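Local coordinates for histidine kinase (Methanosarcina mazei, PDB 3LI9), which is probably a membrane-bound histidine kinase that transfers phosphate from ATP to a protein histidine, represented here by its extracellular PDC-fold (Cache) sensor domain, at residues E34-Q37 and A38-R41; R41-A44 and C45-E49; L77-E80 and P81-D85; I92-P95 and G96-S99; V120-S124 and S125-Q129. All coordinates share one frame; numbering follows the deposited sequence.

Interaction 1: residues E34-Q37 and A38-R41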
# COMPACT_ATOMS: atom_id res chain seq x y z
N GLU A 34 -6.54 -2.10 6.81
CA GLU A 34 -6.89 -1.27 7.94
C GLU A 34 -6.02 -1.74 9.15
O GLU A 34 -5.63 -0.93 9.99
CB GLU A 34 -8.39 -1.42 8.28
CG GLU A 34 -9.27 -0.92 7.15
CD GLU A 34 -10.53 -0.16 7.56
OE1 GLU A 34 -10.76 0.18 8.73
OE2 GLU A 34 -11.38 0.08 6.66
N ALA A 35 -5.78 -3.05 9.25
CA ALA A 35 -4.94 -3.52 10.39
C ALA A 35 -3.51 -2.96 10.22
O ALA A 35 -2.91 -2.45 11.22
CB ALA A 35 -4.92 -5.09 10.48
N ASN A 36 -2.96 -3.02 8.98
CA ASN A 36 -1.59 -2.55 8.80
C ASN A 36 -1.46 -1.07 9.03
O ASN A 36 -0.46 -0.59 9.64
CB ASN A 36 -1.13 -2.92 7.35
CG ASN A 36 -0.85 -4.38 7.20
OD1 ASN A 36 -0.56 -5.06 8.18
ND2 ASN A 36 -0.93 -4.87 5.99
N GLN A 37 -2.47 -0.32 8.61
CA GLN A 37 -2.48 1.13 8.87
C GLN A 37 -2.49 1.38 10.40
O GLN A 37 -1.76 2.32 10.88
CB GLN A 37 -3.77 1.74 8.25
CG GLN A 37 -4.04 3.21 8.55
CD GLN A 37 -5.27 3.66 7.80
OE1 GLN A 37 -6.41 3.23 8.07
NE2 GLN A 37 -5.06 4.54 6.91
N ALA A 38 -3.29 0.60 11.13
CA ALA A 38 -3.42 0.80 12.61
C ALA A 38 -2.08 0.44 13.29
O ALA A 38 -1.77 1.04 14.33
CB ALA A 38 -4.54 -0.09 13.16
N ILE A 39 -1.26 -0.44 12.71
CA ILE A 39 0.04 -0.78 13.35
C ILE A 39 0.95 0.44 13.28
O ILE A 39 1.51 0.90 14.30
CB ILE A 39 0.71 -1.92 12.60
CG1 ILE A 39 -0.12 -3.22 12.80
CG2 ILE A 39 2.20 -2.13 13.17
CD1 ILE A 39 0.37 -4.41 11.93
N ALA A 40 1.09 0.99 12.07
CA ALA A 40 1.90 2.24 11.94
C ALA A 40 1.37 3.42 12.78
O ALA A 40 2.16 4.16 13.38
CB ALA A 40 1.98 2.66 10.47
N ARG A 41 0.07 3.61 12.80
CA ARG A 41 -0.52 4.69 13.58
C ARG A 41 -0.32 4.50 15.06
O ARG A 41 -0.05 5.48 15.77
CB ARG A 41 -1.99 4.78 13.25
CG ARG A 41 -2.52 6.14 13.73
CD ARG A 41 -3.82 6.54 12.92
NE ARG A 41 -4.25 7.88 13.33
CZ ARG A 41 -5.08 8.12 14.34
NH1 ARG A 41 -5.55 7.11 15.06
NH2 ARG A 41 -5.40 9.38 14.67

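Interaction 2: residues R41-A44 and C45-E49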
# COMPACT_ATOMS: atom_id res chain seq x y z
N ARG A 41 0.07 3.61 12.80
CA ARG A 41 -0.52 4.69 13.58
C ARG A 41 -0.32 4.50 15.06
O ARG A 41 -0.05 5.48 15.77
CB ARG A 41 -1.99 4.78 13.25
CG ARG A 41 -2.52 6.14 13.73
CD ARG A 41 -3.82 6.54 12.92
NE ARG A 41 -4.25 7.88 13.33
CZ ARG A 41 -5.08 8.12 14.34
NH1 ARG A 41 -5.55 7.11 15.06
NH2 ARG A 41 -5.40 9.38 14.67
N THR A 42 -0.43 3.26 15.55
CA THR A 42 -0.28 3.02 16.98
C THR A 42 1.20 3.24 17.38
O THR A 42 1.47 3.84 18.42
CB THR A 42 -0.71 1.63 17.31
OG1 THR A 42 -2.11 1.57 17.04
CG2 THR A 42 -0.58 1.41 18.86
N LEU A 43 2.10 2.81 16.51
CA LEU A 43 3.56 3.12 16.74
C LEU A 43 3.81 4.62 16.76
O LEU A 43 4.56 5.13 17.65
CB LEU A 43 4.42 2.45 15.66
CG LEU A 43 5.94 2.68 15.76
CD1 LEU A 43 6.46 2.19 17.09
CD2 LEU A 43 6.60 1.82 14.55
N ALA A 44 3.16 5.37 15.87
CA ALA A 44 3.32 6.85 15.87
C ALA A 44 2.79 7.48 17.17
O ALA A 44 3.53 8.33 17.76
CB ALA A 44 2.65 7.50 14.61
N CYS A 45 1.65 6.98 17.68
CA CYS A 45 1.05 7.52 18.99
C CYS A 45 2.06 7.28 20.11
O CYS A 45 2.29 8.14 20.96
CB CYS A 45 -0.23 6.77 19.36
SG CYS A 45 -1.59 7.17 18.36
N THR A 46 2.59 6.06 20.14
CA THR A 46 3.50 5.68 21.19
C THR A 46 4.74 6.56 21.11
O THR A 46 5.18 7.08 22.15
CB THR A 46 3.88 4.24 21.03
OG1 THR A 46 2.65 3.48 21.07
CG2 THR A 46 4.82 3.80 22.12
N MSE A 47 5.38 6.62 19.94
CA MSE A 47 6.59 7.44 19.83
C MSE A 47 6.35 8.89 20.13
O MSE A 47 7.31 9.56 20.64
CB MSE A 47 7.18 7.32 18.47
CG MSE A 47 7.77 5.95 18.13
SE MSE A 47 9.39 5.68 19.40
CE MSE A 47 8.40 4.58 20.18
N ALA A 48 5.18 9.41 19.86
CA ALA A 48 4.84 10.80 20.19
C ALA A 48 4.95 11.06 21.70
O ALA A 48 5.21 12.18 22.08
CB ALA A 48 3.43 11.21 19.63
N GLU A 49 4.78 10.06 22.53
CA GLU A 49 4.84 10.16 23.99
C GLU A 49 6.11 9.63 24.58
O GLU A 49 6.25 9.56 25.78
CB GLU A 49 3.64 9.45 24.65
CG GLU A 49 2.29 10.08 24.22
CD GLU A 49 2.02 11.43 24.82
OE1 GLU A 49 2.70 11.86 25.81
OE2 GLU A 49 1.13 12.11 24.31

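Interaction 3: residues L77-E80 and P81-D85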
# COMPACT_ATOMS: atom_id res chain seq x y z
N LEU A 77 11.17 4.16 11.74
CA LEU A 77 10.86 5.46 12.30
C LEU A 77 11.82 6.43 11.55
O LEU A 77 12.97 6.03 11.17
CB LEU A 77 11.28 5.47 13.78
CG LEU A 77 10.43 4.53 14.65
CD1 LEU A 77 11.10 4.43 16.05
CD2 LEU A 77 9.00 5.04 14.78
N GLY A 78 11.36 7.65 11.27
CA GLY A 78 12.29 8.62 10.67
C GLY A 78 11.96 9.97 11.35
O GLY A 78 10.84 10.37 11.37
N TYR A 79 12.97 10.62 11.96
CA TYR A 79 12.75 11.88 12.69
C TYR A 79 13.44 13.08 12.02
O TYR A 79 14.43 12.95 11.31
CB TYR A 79 13.32 11.74 14.07
CG TYR A 79 12.42 10.94 15.00
CD1 TYR A 79 12.41 9.54 14.96
CD2 TYR A 79 11.58 11.60 15.93
CE1 TYR A 79 11.57 8.82 15.86
CE2 TYR A 79 10.75 10.87 16.82
CZ TYR A 79 10.77 9.50 16.74
OH TYR A 79 10.00 8.78 17.69
N GLU A 80 12.83 14.23 12.23
CA GLU A 80 13.46 15.52 11.92
C GLU A 80 14.73 15.68 12.72
O GLU A 80 15.00 15.05 13.73
CB GLU A 80 12.47 16.65 12.31
CG GLU A 80 11.21 16.71 11.52
CD GLU A 80 11.46 17.21 10.09
OE1 GLU A 80 11.55 18.44 9.91
OE2 GLU A 80 11.53 16.40 9.17
N PRO A 81 15.60 16.59 12.28
CA PRO A 81 16.85 16.83 12.99
C PRO A 81 16.64 17.14 14.47
O PRO A 81 15.84 18.02 14.80
CB PRO A 81 17.42 18.06 12.23
CG PRO A 81 16.95 17.85 10.86
CD PRO A 81 15.49 17.35 11.04
N ASP A 82 17.30 16.37 15.32
CA ASP A 82 17.30 16.46 16.75
C ASP A 82 15.93 16.24 17.44
O ASP A 82 15.83 16.43 18.64
CB ASP A 82 17.89 17.81 17.18
CG ASP A 82 19.40 17.78 17.18
OD1 ASP A 82 20.02 16.71 17.36
OD2 ASP A 82 19.99 18.83 16.96
N ALA A 83 14.97 15.72 16.68
CA ALA A 83 13.54 15.61 17.17
C ALA A 83 13.26 14.39 18.05
O ALA A 83 12.25 14.36 18.79
CB ALA A 83 12.48 15.80 16.06
N PHE A 84 14.12 13.36 18.00
CA PHE A 84 13.92 12.21 18.84
C PHE A 84 14.46 12.46 20.24
O PHE A 84 13.79 12.12 21.24
CB PHE A 84 14.67 10.96 18.28
CG PHE A 84 14.50 9.73 19.14
CD1 PHE A 84 13.23 9.06 19.15
CD2 PHE A 84 15.54 9.22 19.87
CE1 PHE A 84 13.04 7.96 19.97
CE2 PHE A 84 15.42 8.07 20.68
CZ PHE A 84 14.15 7.43 20.70
N ASP A 85 15.67 13.04 20.33
CA ASP A 85 16.38 13.12 21.60
C ASP A 85 17.35 14.28 21.75
O ASP A 85 18.07 14.33 22.72
CB ASP A 85 17.10 11.80 21.91
CG ASP A 85 18.23 11.44 20.88
OD1 ASP A 85 18.54 12.26 20.01
OD2 ASP A 85 18.87 10.37 21.04

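Interaction 4: residues I92-P95 and G96-S99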
# COMPACT_ATOMS: atom_id res chain seq x y z
N ILE A 92 26.28 10.06 14.69
CA ILE A 92 26.67 10.21 13.29
C ILE A 92 27.39 8.90 12.87
O ILE A 92 28.35 8.40 13.53
CB ILE A 92 27.65 11.45 13.21
CG1 ILE A 92 26.86 12.74 13.41
CG2 ILE A 92 28.43 11.44 11.86
CD1 ILE A 92 27.79 14.04 13.52
N ASN A 93 26.87 8.30 11.81
CA ASN A 93 27.41 7.04 11.26
C ASN A 93 27.48 5.92 12.29
O ASN A 93 28.32 5.00 12.16
CB ASN A 93 28.78 7.24 10.56
CG ASN A 93 28.63 8.08 9.35
OD1 ASN A 93 29.34 9.12 9.18
ND2 ASN A 93 27.73 7.71 8.49
N ALA A 94 26.56 5.94 13.26
CA ALA A 94 26.44 4.82 14.18
C ALA A 94 25.74 3.62 13.46
O ALA A 94 25.18 3.81 12.41
CB ALA A 94 25.60 5.24 15.36
N PRO A 95 25.79 2.44 14.08
CA PRO A 95 24.98 1.38 13.43
C PRO A 95 23.50 1.83 13.25
O PRO A 95 22.91 2.41 14.19
CB PRO A 95 25.07 0.20 14.41
CG PRO A 95 26.37 0.43 15.20
CD PRO A 95 26.41 1.96 15.34
N GLY A 96 22.91 1.50 12.11
CA GLY A 96 21.54 1.89 11.77
C GLY A 96 21.37 3.34 11.40
O GLY A 96 20.25 3.78 11.17
N HIS A 97 22.48 4.11 11.34
CA HIS A 97 22.39 5.60 11.14
C HIS A 97 23.19 6.01 9.91
O HIS A 97 24.01 5.20 9.38
CB HIS A 97 22.99 6.29 12.37
CG HIS A 97 22.10 6.18 13.58
ND1 HIS A 97 22.00 5.03 14.34
CD2 HIS A 97 21.30 7.11 14.18
CE1 HIS A 97 21.19 5.26 15.37
NE2 HIS A 97 20.73 6.48 15.28
N ASP A 98 22.96 7.24 9.48
CA ASP A 98 23.75 7.79 8.36
C ASP A 98 24.55 9.01 8.86
O ASP A 98 24.72 9.22 10.04
CB ASP A 98 22.82 8.10 7.16
CG ASP A 98 21.86 9.21 7.43
OD1 ASP A 98 22.05 9.98 8.41
OD2 ASP A 98 20.86 9.29 6.68
N SER A 99 25.12 9.77 7.92
CA SER A 99 26.08 10.81 8.36
C SER A 99 25.38 12.02 9.04
O SER A 99 26.05 12.89 9.56
CB SER A 99 26.85 11.31 7.11
OG SER A 99 25.89 11.95 6.30
O HOH W 1 26.54 5.26 8.31

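Interaction 5: residues V120-S124 and S125-Q129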
# COMPACT_ATOMS: atom_id res chain seq x y z
N VAL A 120 16.61 5.97 3.50
CA VAL A 120 17.26 6.83 2.46
C VAL A 120 16.14 7.68 1.84
O VAL A 120 14.93 7.29 1.85
CB VAL A 120 18.12 6.01 1.41
CG1 VAL A 120 18.80 6.94 0.46
CG2 VAL A 120 19.26 5.29 2.09
N HIS A 121 16.50 8.88 1.34
CA HIS A 121 15.52 9.72 0.63
C HIS A 121 14.40 10.30 1.47
O HIS A 121 13.34 10.70 0.96
CB HIS A 121 14.91 8.96 -0.55
CG HIS A 121 15.94 8.41 -1.50
ND1 HIS A 121 17.06 9.13 -1.89
CD2 HIS A 121 16.02 7.23 -2.15
CE1 HIS A 121 17.79 8.40 -2.71
NE2 HIS A 121 17.18 7.24 -2.89
N TYR A 122 14.60 10.35 2.79
CA TYR A 122 13.55 10.87 3.62
C TYR A 122 13.32 12.39 3.37
O TYR A 122 12.25 12.95 3.65
CB TYR A 122 13.87 10.56 5.09
CG TYR A 122 15.27 10.77 5.51
CD1 TYR A 122 15.73 12.04 5.84
CD2 TYR A 122 16.17 9.69 5.58
CE1 TYR A 122 17.05 12.22 6.23
CE2 TYR A 122 17.46 9.85 6.00
CZ TYR A 122 17.89 11.12 6.31
OH TYR A 122 19.17 11.31 6.68
N ASP A 123 14.36 13.04 2.89
CA ASP A 123 14.22 14.46 2.58
C ASP A 123 13.40 14.71 1.31
O ASP A 123 12.89 15.82 1.12
CB ASP A 123 15.59 15.11 2.48
CG ASP A 123 16.18 15.46 3.85
OD1 ASP A 123 15.48 15.42 4.89
OD2 ASP A 123 17.37 15.82 3.88
N SER A 124 13.26 13.71 0.44
CA SER A 124 12.51 13.92 -0.81
C SER A 124 11.35 12.94 -1.13
O SER A 124 10.43 13.31 -1.88
CB SER A 124 13.50 13.94 -1.97
OG SER A 124 14.12 12.66 -2.09
N SER A 125 11.35 11.73 -0.59
CA SER A 125 10.29 10.78 -0.97
C SER A 125 8.97 10.96 -0.25
O SER A 125 8.94 11.32 0.90
CB SER A 125 10.74 9.33 -0.77
OG SER A 125 11.86 9.07 -1.60
N ASP A 126 7.87 10.64 -0.93
CA ASP A 126 6.54 10.78 -0.38
C ASP A 126 6.30 10.01 0.90
O ASP A 126 5.46 10.41 1.66
CB ASP A 126 5.51 10.28 -1.38
CG ASP A 126 5.32 11.23 -2.53
OD1 ASP A 126 5.75 12.42 -2.41
OD2 ASP A 126 4.74 10.77 -3.54
N TYR A 127 6.93 8.87 1.11
CA TYR A 127 6.60 8.16 2.35
C TYR A 127 6.84 9.06 3.57
O TYR A 127 6.21 8.86 4.65
CB TYR A 127 7.43 6.88 2.47
CG TYR A 127 8.91 7.08 2.86
CD1 TYR A 127 9.33 6.95 4.15
CD2 TYR A 127 9.89 7.33 1.89
CE1 TYR A 127 10.63 7.08 4.50
CE2 TYR A 127 11.24 7.47 2.24
CZ TYR A 127 11.60 7.35 3.54
OH TYR A 127 12.92 7.46 3.92
N TYR A 128 7.78 9.99 3.44
CA TYR A 128 8.10 10.91 4.57
C TYR A 128 7.52 12.26 4.29
O TYR A 128 6.95 12.86 5.19
CB TYR A 128 9.63 11.07 4.75
CG TYR A 128 10.09 11.80 6.00
CD1 TYR A 128 10.66 11.08 7.06
CD2 TYR A 128 10.07 13.17 6.09
CE1 TYR A 128 11.14 11.72 8.19
CE2 TYR A 128 10.51 13.82 7.23
CZ TYR A 128 11.06 13.11 8.26
OH TYR A 128 11.57 13.76 9.37
N GLN A 129 7.67 12.76 3.06
CA GLN A 129 7.25 14.14 2.75
C GLN A 129 5.72 14.30 2.75
O GLN A 129 5.20 15.35 3.11
CB GLN A 129 7.81 14.62 1.41
CG GLN A 129 9.36 14.81 1.41
CD GLN A 129 9.82 15.79 2.47
OE1 GLN A 129 9.34 16.88 2.53
NE2 GLN A 129 10.78 15.39 3.30
O HOH W 2 13.15 10.78 -3.66

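Interaction 1: residues E34-Q37 and A38-R41
Ile-39 reaches back over the helical turn that precedes it. Its CG1 lies 3.3 Å from Ala-35 O, and CD1 continues to 3.9 Å from Asn-36 OD1, so that the isoleucine and asparagine side chains run side by side and point the same way. The first torsion accounts for this: CG1 stands beside its own backbone N (chi1 -68°), which swings the longer branch toward the preceding turn and leaves CG2 anti to that nitrogen, beside the carbonyl carbon. Ala-38 sets its small CB 3.5 Å from Glu-34 O, while CB of Arg-41 comes to 3.4 Å from Gln-37 O.

Regular alpha-helical bonds carry these side chains. Ala-38 N donates to Glu-34 O and Ile-39 N to Ala-35 O, and the bond from Ala-40 N to Asn-36 O, though longer at 3.3 Å, is almost straight (172°). Arg-41 N closes the series on Gln-37 O at 2.9 Å. All eight residues belong to helix 13-48, the long N-terminal helix of the PDC fold, which packs here against the antiparallel sheet of the domain. On the side facing that sheet, the buried Asn-36 meets Tyr-153 and Val-171, and its OD1 takes hydrogen bonds from Gln-71 and Gln-32. Ile-39 touches Val-169 of the same sheet, and the extended chain of Arg-41 leads away from the contact to a salt bridge between NE and Asp-137.

Interaction 2: residues R41-A44 and C45-E49
Thr-46 turns its hydroxyl back on Thr-42, and OG1 donates to the backbone O of Thr-42 at 2.9 Å. That oxygen is gripped twice, because Thr-46 N also donates to it at 3.0 Å, and the two donors come from opposite faces of the carbonyl plane. The rotamer makes the double hold possible: with chi1 at -58°, OG1 sits beside the backbone N of Thr-46, whereas CG2 is directed along the helix away from the shared acceptor. Thr-42 has its OG1 in the corresponding place and repeats the arrangement one turn earlier, bonding to Ala-38 O.

These residues form the last turns of helix 13-48, whose other side lies on the antiparallel sheet and on helix 55-67. There Leu-43 and Met-47, a selenomethionine, run side by side one turn apart, with Leu-43 CD1 4.1 Å from Met-47 CG. In Met-47, CG stands beside the backbone N (chi1 -68°), which brings it to 3.3 Å from Leu-43 O; bends at the next two torsions then turn SE and CE off. Beneath the pair, Met-47 N donates to Leu-43 O at 2.9 Å. Leu-43 reaches Val-75, Leu-77 and Ile-62, and Met-47 reaches Tyr-79 and Ile-157. Ala-44 faces Ser-155, Ile-157 and Ala-167 with its methyl group alone, and its carbonyl O receives Ala-48 N at 2.9 Å, with Ala-48 CB 3.4 Å from the same oxygen.

Interaction 3: residues L77-E80 and P81-D85
Phe-84 presents the edge of its ring to the face of Tyr-79. The planes stand at 72° with the centroids 5.1 Å apart, a T-shaped pair in which Phe-84 CD1 does the touching. This atom hangs over the rim of the tyrosine ring rather than its middle and comes to 3.5 Å from Tyr-79 CZ, with the phenol OH close beside it. Farther back on the same side chain, Phe-84 CB is placed more centrally, 4.0 Å from the Tyr-79 centroid and close to the ring normal, as a CH-pi contact. One face of the tyrosine therefore receives both the methylene and the ring edge of a single residue. Phe-84 CG, opposite the backbone N (chi1 179°), carries the phenylalanine ring from above the centre of the phenol toward its hydroxyl end.

The chain can fold back in this way because strand 74-79 runs directly into a type II beta turn from Glu-80 to Ala-83. Ala-83 N closes the turn on Glu-80 O at 3.0 Å. Asp-82 sits at its third position with positive phi (62°). On the turn's flank, Ala-83 CB lies 3.8 Å from Glu-80 CB and 4.3 Å from Tyr-79 CD2, joining strand end and turn. Beyond the pair, Phe-84 also meets the ring of Phe-103 and touches Ala-58 of helix 55-67. The end of Glu-80 bends away at chi2, and its carboxylate bonds to Tyr-128 OH and forms a salt bridge with Lys-132.

Interaction 4: residues I92-P95 and G96-S99
A type II beta turn from Ala-94 to His-97 reverses the chain at the protein surface, within the long loop between strands 74-79 and 105-108. Neither arm is a regular strand, yet they run almost oppositely, their end-to-end directions 156° apart. His-97 N closes the turn on Ala-94 O at 2.9 Å, and farther along the arms Asn-93 N donates to Asp-98 O, also at 2.9 Å. Gly-96 fills the third position of the turn, where the positive phi of this turn type favours glycine.

The imidazole of His-97 folds back on the turn. Its ND1 donates to Pro-95 O at 2.8 Å in a fairly straight bond (161°); the oxygen lies almost in the ring plane, although ND1 stands above the plane of the carbonyl. Ala-94 CB is 3.7 Å from the same ND1. Across the arms, Asn-93 ND2 donates to a water at 2.7 Å, which in turn donates to His-97 O at 2.7 Å. At the open end of the turn, Ile-92 CG2 touches Ser-99 O at 3.6 Å.

Asp-98 points away, bonding to Tyr-122 OH and Thr-100. The far nitrogen of the imidazole, NE2, is hydrogen-bonded to Arg-55 NH1. With ND1 giving a proton to a carbonyl and NE2 facing a guanidinium donor, the geometry is consistent with a neutral His-97 protonated at ND1, its ring rotation fixed from both ends.

Interaction 5: residues V120-S124 and S125-Q129
Gln-129 sends its side chain back from the first turn of a helix to the loop before it. From CB, which heads toward the loop, the chain continues to CG, which stands beside the backbone N and packs 3.7 Å from Ser-124 C; the bend at chi2 (-58°) then brings CD to 3.4 Å from Asp-123 O. At the tip, NE2 donates to Tyr-122 O at 2.9 Å. This bond is fairly straight (158°), lies in the amide plane and uses a lone pair in the carbonyl plane. Asp-123 O also lies close to NE2, but at an angle too poor for a hydrogen bond. The oxygen of Tyr-122 is thus held, while Tyr-128 CD2 approaches it to 3.3 Å.

The helix concerned is 126-134, with Ser-125 at its N-cap position. Ser-125 O accepts from both Tyr-128 N and Gln-129 N, and Ser-125 N donates to His-121 O at 2.7 Å. A water joins Ser-125 OG to Ser-124 OG. Tyr-127 OH donates to Val-120 O at 2.9 Å and brushes Tyr-122 CB at 3.4 Å; the same methylene also meets the Tyr-128 ring, with CD1 3.8 Å away. The phenol of Tyr-122 leads away to Asp-98 and that of Tyr-128 to Glu-80, while Asp-123 forms a salt bridge with Arg-102. Val-120 N is hydrogen-bonded to a bound bis-tris molecule, most likely a crystallisation buffer component.

Interactions 1 and 2 follow one another on helix 13-48, sharing Arg-41, with centres 11 Å apart. Interaction 2 meets interaction 3 through packing: Met-47 CB lies 3.3 Å from Tyr-79 OH, and Met-47 CG 3.7 Å from Leu-77 CD2. Interaction 5 is joined to two others by probable hydrogen bonds from its tyrosines, Tyr-128 OH to Glu-80 OE2 (2.7 Å) in interaction 3 and Tyr-122 OH to Asp-98 OD2 (2.6 Å) in interaction 4. Interactions 3 and 4 approach to about 7 Å between nearest atoms without touching. The bound bis-tris lies beside interaction 5, about 4 Å from the side chain of Tyr-127.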